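Long-range contacts in nitrite oxidoreductase subunit B (Kuenenia stuttgartiensis, PDB 7B04), which probably carries electrons through its chain of iron-sulfur clusters within the nitrite oxidoreductase complex, which interconverts nitrite and nitrate: residues G69-S74 with R140-G145; F331-R336 with K371-Y376. All coordinates share one frame; numbering follows the deposited sequence.

Contact 1. Residues G69-S74 with R140-G145; sequences GGFPQS and RSPNFG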
ATOM      1  N   GLY A  69       3.519 -17.538  -1.038  1.00 31.09           N
ATOM      2  CA  GLY A  69       4.429 -16.414  -1.010  1.00 33.72           C
ATOM      3  C   GLY A  69       5.647 -16.624  -0.129  1.00 39.02           C
ATOM      4  O   GLY A  69       5.692 -17.516   0.712  1.00 44.02           O
ATOM      5  N   GLY A  70       6.659 -15.785  -0.352  1.00 30.05           N
ATOM      6  CA  GLY A  70       7.860 -15.815   0.462  1.00 28.98           C
ATOM      7  C   GLY A  70       8.956 -14.850   0.052  1.00 30.39           C
ATOM      8  O   GLY A  70       9.061 -14.484  -1.123  1.00 26.55           O
ATOM      9  N   PHE A  71       9.789 -14.453   1.010  1.00 30.41           N
ATOM     10  CA  PHE A  71      10.991 -13.663   0.746  1.00 26.24           C
ATOM     11  C   PHE A  71      12.126 -14.223   1.590  1.00 33.66           C
ATOM     12  O   PHE A  71      12.102 -14.075   2.830  1.00 32.14           O
ATOM     13  CB  PHE A  71      10.799 -12.185   1.056  1.00 27.12           C
ATOM     14  CG  PHE A  71      12.071 -11.383   0.975  1.00 24.83           C
ATOM     15  CD1 PHE A  71      12.619 -11.060  -0.256  1.00 27.34           C
ATOM     16  CD2 PHE A  71      12.740 -10.989   2.123  1.00 24.11           C
ATOM     17  CE1 PHE A  71      13.799 -10.335  -0.337  1.00 26.59           C
ATOM     18  CE2 PHE A  71      13.920 -10.266   2.042  1.00 24.17           C
ATOM     19  CZ  PHE A  71      14.447  -9.940   0.812  1.00 20.63           C
ATOM     20  N   PRO A  72      13.130 -14.872   0.985  1.00 35.37           N
ATOM     21  CA  PRO A  72      13.312 -15.084  -0.455  1.00 32.28           C
ATOM     22  C   PRO A  72      12.289 -16.073  -0.997  1.00 31.22           C
ATOM     23  O   PRO A  72      11.616 -16.744  -0.204  1.00 26.49           O
ATOM     24  CB  PRO A  72      14.740 -15.655  -0.542  1.00 32.66           C
ATOM     25  CG  PRO A  72      15.363 -15.364   0.804  1.00 27.95           C
ATOM     26  CD  PRO A  72      14.227 -15.484   1.746  1.00 32.48           C
ATOM     27  N   GLN A  73      12.196 -16.174  -2.317  1.00 28.86           N
ATOM     28  CA  GLN A  73      11.133 -16.958  -2.941  1.00 31.55           C
ATOM     29  C   GLN A  73      11.166 -18.416  -2.490  1.00 27.84           C
ATOM     30  O   GLN A  73      12.186 -19.106  -2.629  1.00 25.46           O
ATOM     31  CB  GLN A  73      11.261 -16.860  -4.457  1.00 28.11           C
ATOM     32  CG  GLN A  73      11.509 -15.433  -4.927  1.00 28.61           C
ATOM     33  CD  GLN A  73      11.960 -15.345  -6.366  1.00 25.78           C
ATOM     34  OE1 GLN A  73      12.046 -16.353  -7.067  1.00 31.03           O
ATOM     35  NE2 GLN A  73      12.254 -14.133  -6.817  1.00 27.92           N
ATOM     36  N   SER A  74      10.036 -18.875  -1.959  1.00 29.86           N
ATOM     37  CA  SER A  74       9.841 -20.262  -1.535  1.00 34.87           C
ATOM     38  C   SER A  74      10.877 -20.687  -0.494  1.00 33.95           C
ATOM     39  O   SER A  74      11.400 -21.803  -0.525  1.00 34.82           O
ATOM     40  CB  SER A  74       9.859 -21.200  -2.739  1.00 31.91           C
ATOM     41  OG  SER A  74       8.741 -20.976  -3.575  1.00 32.69           O
ATOM     42  N   ARG A 140      14.811 -11.451  -5.368  1.00 29.39           N
ATOM     43  CA  ARG A 140      13.872 -10.592  -6.064  1.00 22.13           C
ATOM     44  C   ARG A 140      12.450 -10.895  -5.601  1.00 31.87           C
ATOM     45  O   ARG A 140      12.189 -11.887  -4.911  1.00 30.76           O
ATOM     46  CB  ARG A 140      13.990 -10.786  -7.576  1.00 21.95           C
ATOM     47  CG  ARG A 140      15.419 -10.892  -8.078  1.00 30.90           C
ATOM     48  CD  ARG A 140      15.471 -11.115  -9.583  1.00 35.96           C
ATOM     49  NE  ARG A 140      14.985 -12.434  -9.973  1.00 33.26           N
ATOM     50  CZ  ARG A 140      14.813 -12.819 -11.233  1.00 34.17           C
ATOM     51  NH1 ARG A 140      15.087 -11.985 -12.226  1.00 36.66           N
ATOM     52  NH2 ARG A 140      14.368 -14.040 -11.499  1.00 34.29           N
ATOM     53  N   SER A 141      11.523 -10.017  -5.990  1.00 26.91           N
ATOM     54  CA  SER A 141      10.106 -10.198  -5.701  1.00 21.70           C
ATOM     55  C   SER A 141       9.857 -10.345  -4.204  1.00 23.00           C
ATOM     56  O   SER A 141       9.460 -11.427  -3.754  1.00 24.72           O
ATOM     57  CB  SER A 141       9.567 -11.420  -6.441  1.00 27.90           C
ATOM     58  OG  SER A 141       9.769 -11.296  -7.838  1.00 28.25           O
ATOM     59  N   PRO A 142      10.088  -9.304  -3.403  1.00 27.52           N
ATOM     60  CA  PRO A 142       9.853  -9.443  -1.956  1.00 25.24           C
ATOM     61  C   PRO A 142       8.404  -9.732  -1.610  1.00 27.06           C
ATOM     62  O   PRO A 142       8.138 -10.358  -0.577  1.00 22.29           O
ATOM     63  CB  PRO A 142      10.310  -8.088  -1.395  1.00 27.00           C
ATOM     64  CG  PRO A 142      11.189  -7.501  -2.453  1.00 26.26           C
ATOM     65  CD  PRO A 142      10.612  -7.974  -3.748  1.00 26.28           C
ATOM     66  N   ASN A 143       7.457  -9.300  -2.445  1.00 33.20           N
ATOM     67  CA  ASN A 143       6.045  -9.613  -2.269  1.00 33.96           C
ATOM     68  C   ASN A 143       5.608 -10.784  -3.140  1.00 31.39           C
ATOM     69  O   ASN A 143       4.445 -10.851  -3.554  1.00 34.02           O
ATOM     70  CB  ASN A 143       5.180  -8.388  -2.557  1.00 32.53           C
ATOM     71  CG  ASN A 143       3.919  -8.356  -1.714  1.00 30.62           C
ATOM     72  OD1 ASN A 143       3.615  -9.309  -0.996  1.00 31.19           O
ATOM     73  ND2 ASN A 143       3.181  -7.254  -1.792  1.00 32.59           N
ATOM     74  N   PHE A 144       6.540 -11.687  -3.447  1.00 30.76           N
ATOM     75  CA  PHE A 144       6.254 -12.885  -4.225  1.00 31.59           C
ATOM     76  C   PHE A 144       4.989 -13.575  -3.728  1.00 31.46           C
ATOM     77  O   PHE A 144       4.823 -13.804  -2.528  1.00 32.99           O
ATOM     78  CB  PHE A 144       7.451 -13.834  -4.137  1.00 31.18           C
ATOM     79  CG  PHE A 144       7.298 -15.095  -4.932  1.00 34.04           C
ATOM     80  CD1 PHE A 144       7.319 -15.067  -6.316  1.00 33.33           C
ATOM     81  CD2 PHE A 144       7.158 -16.316  -4.293  1.00 36.39           C
ATOM     82  CE1 PHE A 144       7.188 -16.232  -7.048  1.00 37.73           C
ATOM     83  CE2 PHE A 144       7.027 -17.483  -5.017  1.00 37.54           C
ATOM     84  CZ  PHE A 144       7.043 -17.442  -6.397  1.00 40.02           C
ATOM     85  N   GLY A 145       4.086 -13.877  -4.659  1.00 37.71           N
ATOM     86  CA  GLY A 145       2.852 -14.562  -4.318  1.00 38.27           C
ATOM     87  C   GLY A 145       1.882 -13.759  -3.482  1.00 38.89           C
ATOM     88  O   GLY A 145       1.161 -14.337  -2.661  1.00 33.53           O
TER
HETATM   89  O   HOH W   1      13.787 -16.211  -9.520  1.00 31.30           O
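Gln73 and Phe144 are central to a buried loop-to-loop contact between the connection that follows strand 62-66 and a type I beta turn, Ser141 to Phe144. The carboxamide carries the main polar link: Gln73 NE2 donates to Arg140 O at 2.9 Å, nearly straight at 173°, with the acceptor in the amide plane but the donor above the carbonyl plane. A water bound to Gln73 OE1 passes the link on to Arg140 NH2, whose guanidinium is also held by Lys137 O and by Asp1120 of subunit A. Phe144 CG is anti to the backbone N (chi1 -178°), which sets one ring face under Gln73 CB, 4.1 Å from CD2. At the edge of the same ring, Gly70 N makes a weak bond to Phe144 O. Phe71 CD1 lies 3.9 Å from Pro142 CB, while Trp59 and Trp139 meet the Phe71 ring edge-to-face. With an alanine at Gln73, Arg140 O is likely to lose this donor, and the water its tie between the loops. One strong amide bond, one weak backbone bond and apolar contacts thus fit two irregular loops together, with the Phe71 side chain about 10 Å from a bound [4Fe-4S] cluster.

Contact 2. Residues F331-R336 with K371-Y376; sequences FMVPSR and KKFTMY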
ATOM      1  N   PHE A 331      -9.182 -17.909  20.821  1.00 41.06           N
ATOM      2  CA  PHE A 331      -9.287 -16.615  20.149  1.00 44.15           C
ATOM      3  C   PHE A 331     -10.686 -16.346  19.604  1.00 43.46           C
ATOM      4  O   PHE A 331     -11.202 -15.233  19.757  1.00 45.54           O
ATOM      5  CB  PHE A 331      -8.270 -16.520  19.009  1.00 35.12           C
ATOM      6  CG  PHE A 331      -8.578 -15.426  18.024  1.00 33.97           C
ATOM      7  CD1 PHE A 331      -8.241 -14.114  18.306  1.00 40.53           C
ATOM      8  CD2 PHE A 331      -9.223 -15.707  16.828  1.00 30.72           C
ATOM      9  CE1 PHE A 331      -8.531 -13.101  17.410  1.00 42.90           C
ATOM     10  CE2 PHE A 331      -9.520 -14.698  15.932  1.00 35.27           C
ATOM     11  CZ  PHE A 331      -9.172 -13.393  16.224  1.00 38.89           C
ATOM     12  N   MET A 332     -11.304 -17.335  18.949  1.00 44.23           N
ATOM     13  CA  MET A 332     -12.558 -17.083  18.240  1.00 47.09           C
ATOM     14  C   MET A 332     -13.659 -16.618  19.180  1.00 48.59           C
ATOM     15  O   MET A 332     -14.514 -15.816  18.788  1.00 46.58           O
ATOM     16  CB  MET A 332     -13.010 -18.340  17.500  1.00 46.25           C
ATOM     17  CG  MET A 332     -12.050 -18.824  16.436  1.00 44.02           C
ATOM     18  SD  MET A 332     -12.617 -20.369  15.704  1.00 66.15           S
ATOM     19  CE  MET A 332     -14.071 -19.807  14.826  1.00 41.81           C
ATOM     20  N   VAL A 333     -13.649 -17.099  20.416  1.00 46.98           N
ATOM     21  CA  VAL A 333     -14.531 -16.599  21.464  1.00 50.38           C
ATOM     22  C   VAL A 333     -13.625 -16.157  22.604  1.00 47.18           C
ATOM     23  O   VAL A 333     -13.314 -16.961  23.495  1.00 45.25           O
ATOM     24  CB  VAL A 333     -15.534 -17.672  21.919  1.00 57.80           C
ATOM     25  CG1 VAL A 333     -16.628 -17.053  22.763  1.00 50.54           C
ATOM     26  CG2 VAL A 333     -16.123 -18.401  20.717  1.00 49.94           C
ATOM     27  N   PRO A 334     -13.170 -14.906  22.615  1.00 44.73           N
ATOM     28  CA  PRO A 334     -12.146 -14.513  23.586  1.00 48.39           C
ATOM     29  C   PRO A 334     -12.682 -14.536  25.005  1.00 46.75           C
ATOM     30  O   PRO A 334     -13.804 -14.099  25.274  1.00 49.25           O
ATOM     31  CB  PRO A 334     -11.774 -13.087  23.157  1.00 37.19           C
ATOM     32  CG  PRO A 334     -12.268 -12.957  21.753  1.00 40.79           C
ATOM     33  CD  PRO A 334     -13.489 -13.817  21.678  1.00 41.51           C
ATOM     34  N   SER A 335     -11.863 -15.054  25.917  1.00 45.71           N
ATOM     35  CA  SER A 335     -12.152 -14.910  27.330  1.00 45.07           C
ATOM     36  C   SER A 335     -12.106 -13.430  27.704  1.00 42.34           C
ATOM     37  O   SER A 335     -11.630 -12.581  26.946  1.00 45.30           O
ATOM     38  CB  SER A 335     -11.172 -15.728  28.170  1.00 40.67           C
ATOM     39  OG  SER A 335      -9.879 -15.151  28.157  1.00 47.93           O
ATOM     40  N   ARG A 336     -12.611 -13.121  28.898  1.00 44.04           N
ATOM     41  CA  ARG A 336     -12.613 -11.734  29.352  1.00 40.22           C
ATOM     42  C   ARG A 336     -11.203 -11.163  29.450  1.00 38.91           C
ATOM     43  O   ARG A 336     -10.968 -10.010  29.067  1.00 38.83           O
ATOM     44  CB  ARG A 336     -13.321 -11.621  30.698  1.00 41.49           C
ATOM     45  CG  ARG A 336     -13.229 -10.233  31.289  1.00 37.05           C
ATOM     46  CD  ARG A 336     -14.086 -10.092  32.522  1.00 43.10           C
ATOM     47  NE  ARG A 336     -14.349  -8.690  32.825  1.00 47.75           N
ATOM     48  CZ  ARG A 336     -15.277  -8.276  33.677  1.00 47.18           C
ATOM     49  NH1 ARG A 336     -16.033  -9.160  34.314  1.00 50.33           N
ATOM     50  NH2 ARG A 336     -15.451  -6.980  33.894  1.00 42.01           N
ATOM     51  N   LYS A 371     -20.505 -21.569  21.664  1.00 39.24           N
ATOM     52  CA  LYS A 371     -20.373 -21.294  23.090  1.00 42.02           C
ATOM     53  C   LYS A 371     -20.716 -19.828  23.342  1.00 47.62           C
ATOM     54  O   LYS A 371     -20.814 -19.021  22.413  1.00 50.14           O
ATOM     55  CB  LYS A 371     -19.004 -21.717  23.648  1.00 39.50           C
ATOM     56  CG  LYS A 371     -17.791 -20.896  23.313  1.00 48.74           C
ATOM     57  CD  LYS A 371     -16.598 -21.597  23.956  1.00 51.35           C
ATOM     58  CE  LYS A 371     -15.333 -20.770  23.941  1.00 62.20           C
ATOM     59  NZ  LYS A 371     -14.242 -21.480  24.669  1.00 61.96           N
ATOM     60  N   LYS A 372     -20.891 -19.486  24.617  1.00 47.15           N
ATOM     61  CA  LYS A 372     -21.386 -18.174  25.015  1.00 48.34           C
ATOM     62  C   LYS A 372     -20.261 -17.167  25.224  1.00 45.59           C
ATOM     63  O   LYS A 372     -19.272 -17.451  25.907  1.00 46.04           O
ATOM     64  CB  LYS A 372     -22.204 -18.310  26.300  1.00 51.38           C
ATOM     65  CG  LYS A 372     -22.451 -17.013  27.047  1.00 54.19           C
ATOM     66  CD  LYS A 372     -23.584 -17.179  28.045  1.00 51.75           C
ATOM     67  CE  LYS A 372     -23.417 -16.264  29.244  1.00 53.58           C
ATOM     68  NZ  LYS A 372     -24.599 -15.376  29.419  1.00 48.96           N
ATOM     69  N   PHE A 373     -20.415 -15.996  24.604  1.00 41.42           N
ATOM     70  CA  PHE A 373     -19.459 -14.899  24.689  1.00 46.41           C
ATOM     71  C   PHE A 373     -20.105 -13.713  25.395  1.00 51.03           C
ATOM     72  O   PHE A 373     -21.177 -13.254  24.985  1.00 45.93           O
ATOM     73  CB  PHE A 373     -18.977 -14.481  23.297  1.00 49.48           C
ATOM     74  CG  PHE A 373     -18.173 -13.212  23.290  1.00 47.76           C
ATOM     75  CD1 PHE A 373     -16.837 -13.221  23.653  1.00 49.75           C
ATOM     76  CD2 PHE A 373     -18.756 -12.011  22.922  1.00 42.32           C
ATOM     77  CE1 PHE A 373     -16.097 -12.053  23.648  1.00 49.92           C
ATOM     78  CE2 PHE A 373     -18.022 -10.842  22.921  1.00 47.39           C
ATOM     79  CZ  PHE A 373     -16.690 -10.864  23.282  1.00 46.46           C
ATOM     80  N   THR A 374     -19.455 -13.220  26.449  1.00 54.94           N
ATOM     81  CA  THR A 374     -19.863 -12.005  27.135  1.00 51.08           C
ATOM     82  C   THR A 374     -18.709 -11.015  27.112  1.00 45.66           C
ATOM     83  O   THR A 374     -17.541 -11.390  27.245  1.00 51.70           O
ATOM     84  CB  THR A 374     -20.298 -12.262  28.585  1.00 42.56           C
ATOM     85  OG1 THR A 374     -19.151 -12.559  29.390  1.00 47.82           O
ATOM     86  CG2 THR A 374     -21.285 -13.409  28.658  1.00 45.56           C
ATOM     87  N   MET A 375     -19.041  -9.743  26.929  1.00 43.20           N
ATOM     88  CA  MET A 375     -18.040  -8.696  26.790  1.00 46.36           C
ATOM     89  C   MET A 375     -18.336  -7.572  27.770  1.00 46.48           C
ATOM     90  O   MET A 375     -19.478  -7.106  27.864  1.00 49.54           O
ATOM     91  CB  MET A 375     -18.003  -8.146  25.355  1.00 45.22           C
ATOM     92  CG  MET A 375     -17.014  -7.013  25.145  1.00 49.87           C
ATOM     93  SD  MET A 375     -17.020  -6.430  23.443  1.00 61.23           S
ATOM     94  CE  MET A 375     -18.647  -5.688  23.336  1.00 54.36           C
ATOM     95  N   TYR A 376     -17.299  -7.140  28.487  1.00 42.81           N
ATOM     96  CA  TYR A 376     -17.376  -6.089  29.491  1.00 45.69           C
ATOM     97  C   TYR A 376     -16.464  -4.950  29.053  1.00 44.82           C
ATOM     98  O   TYR A 376     -15.482  -5.166  28.337  1.00 47.63           O
ATOM     99  CB  TYR A 376     -16.948  -6.615  30.870  1.00 47.14           C
ATOM    100  CG  TYR A 376     -17.618  -7.910  31.287  1.00 46.40           C
ATOM    101  CD1 TYR A 376     -18.629  -7.919  32.242  1.00 47.25           C
ATOM    102  CD2 TYR A 376     -17.239  -9.124  30.728  1.00 49.67           C
ATOM    103  CE1 TYR A 376     -19.247  -9.109  32.619  1.00 45.56           C
ATOM    104  CE2 TYR A 376     -17.852 -10.306  31.098  1.00 55.60           C
ATOM    105  CZ  TYR A 376     -18.854 -10.296  32.043  1.00 54.04           C
ATOM    106  OH  TYR A 376     -19.466 -11.474  32.415  1.00 52.03           O
TER
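Val333 meets Lys371 and Phe373 just past the end of helix 324-332, and from there the chain runs over strand 371-383 with the two segments' directions 35° apart and no hydrogen bond between them. Val333 CG1, anti to the backbone N (chi1 -167°), lies 3.5 Å from Phe373 CB as these side chains slide past each other, whereas the aliphatic chain of Lys371 runs across CB and CG2 of the valine, with its CE 3.7 Å from Val333 CB. The lysine's ammonium is thereby carried back to helix 324-332, where Glu329 forms its salt bridge.

Pro334 comes next and meets one side of the Phe373 ring, at CD1 and CE1. Its CD stands 3.7 Å from Phe373 CE1, and its carbonyl oxygen lies in the plane of the ring at the edge, facing the weakly positive rim of C-H bonds. Leu339 and Met342 of helix 336-342 pack on the same proline.

Ser335 turns from the strand to take the N-cap position of that helix, and Arg336 begins its first turn. The arginine, extended from CG to NE, lays its guanidinium flat on the Tyr376 ring, planes 5° apart and centres 3.7 Å apart: NH1 is over the ring centre and CZ lies 3.4 Å from Tyr376 CG. Asp378 bonds NH2 and Glu359 bonds NH1, so the group is gripped at its nitrogens as well as by its face, and the two carboxylates probably offset its charge. What results is a helix-loop-helix corner docked on a beta hairpin, 362-368 with 371-383, sealed by apolar packing at the bend and a cation-pi stack at the partly exposed end.

How the contacts relate
Both contacts pack irregular chain against another part of subunit B, and both meet subunit A, yet they share no element: their centres are 37 Å apart and the nearest atoms about 21 Å. Contact 1 is buried and joins two loops near an iron-sulfur cluster; its polar side chains make directed hydrogen bonds, one relayed by a water. Contact 2 is only partly buried, lies away from the annotated sites, and sets a corner between helices against a sheet. No hydrogen bond crosses it, and its charged side chains find their carboxylate partners elsewhere in the chain. The buried contact thus relies largely on hydrogen bonds, the partly exposed one on apolar packing and a stacked, salt-bridged arginine.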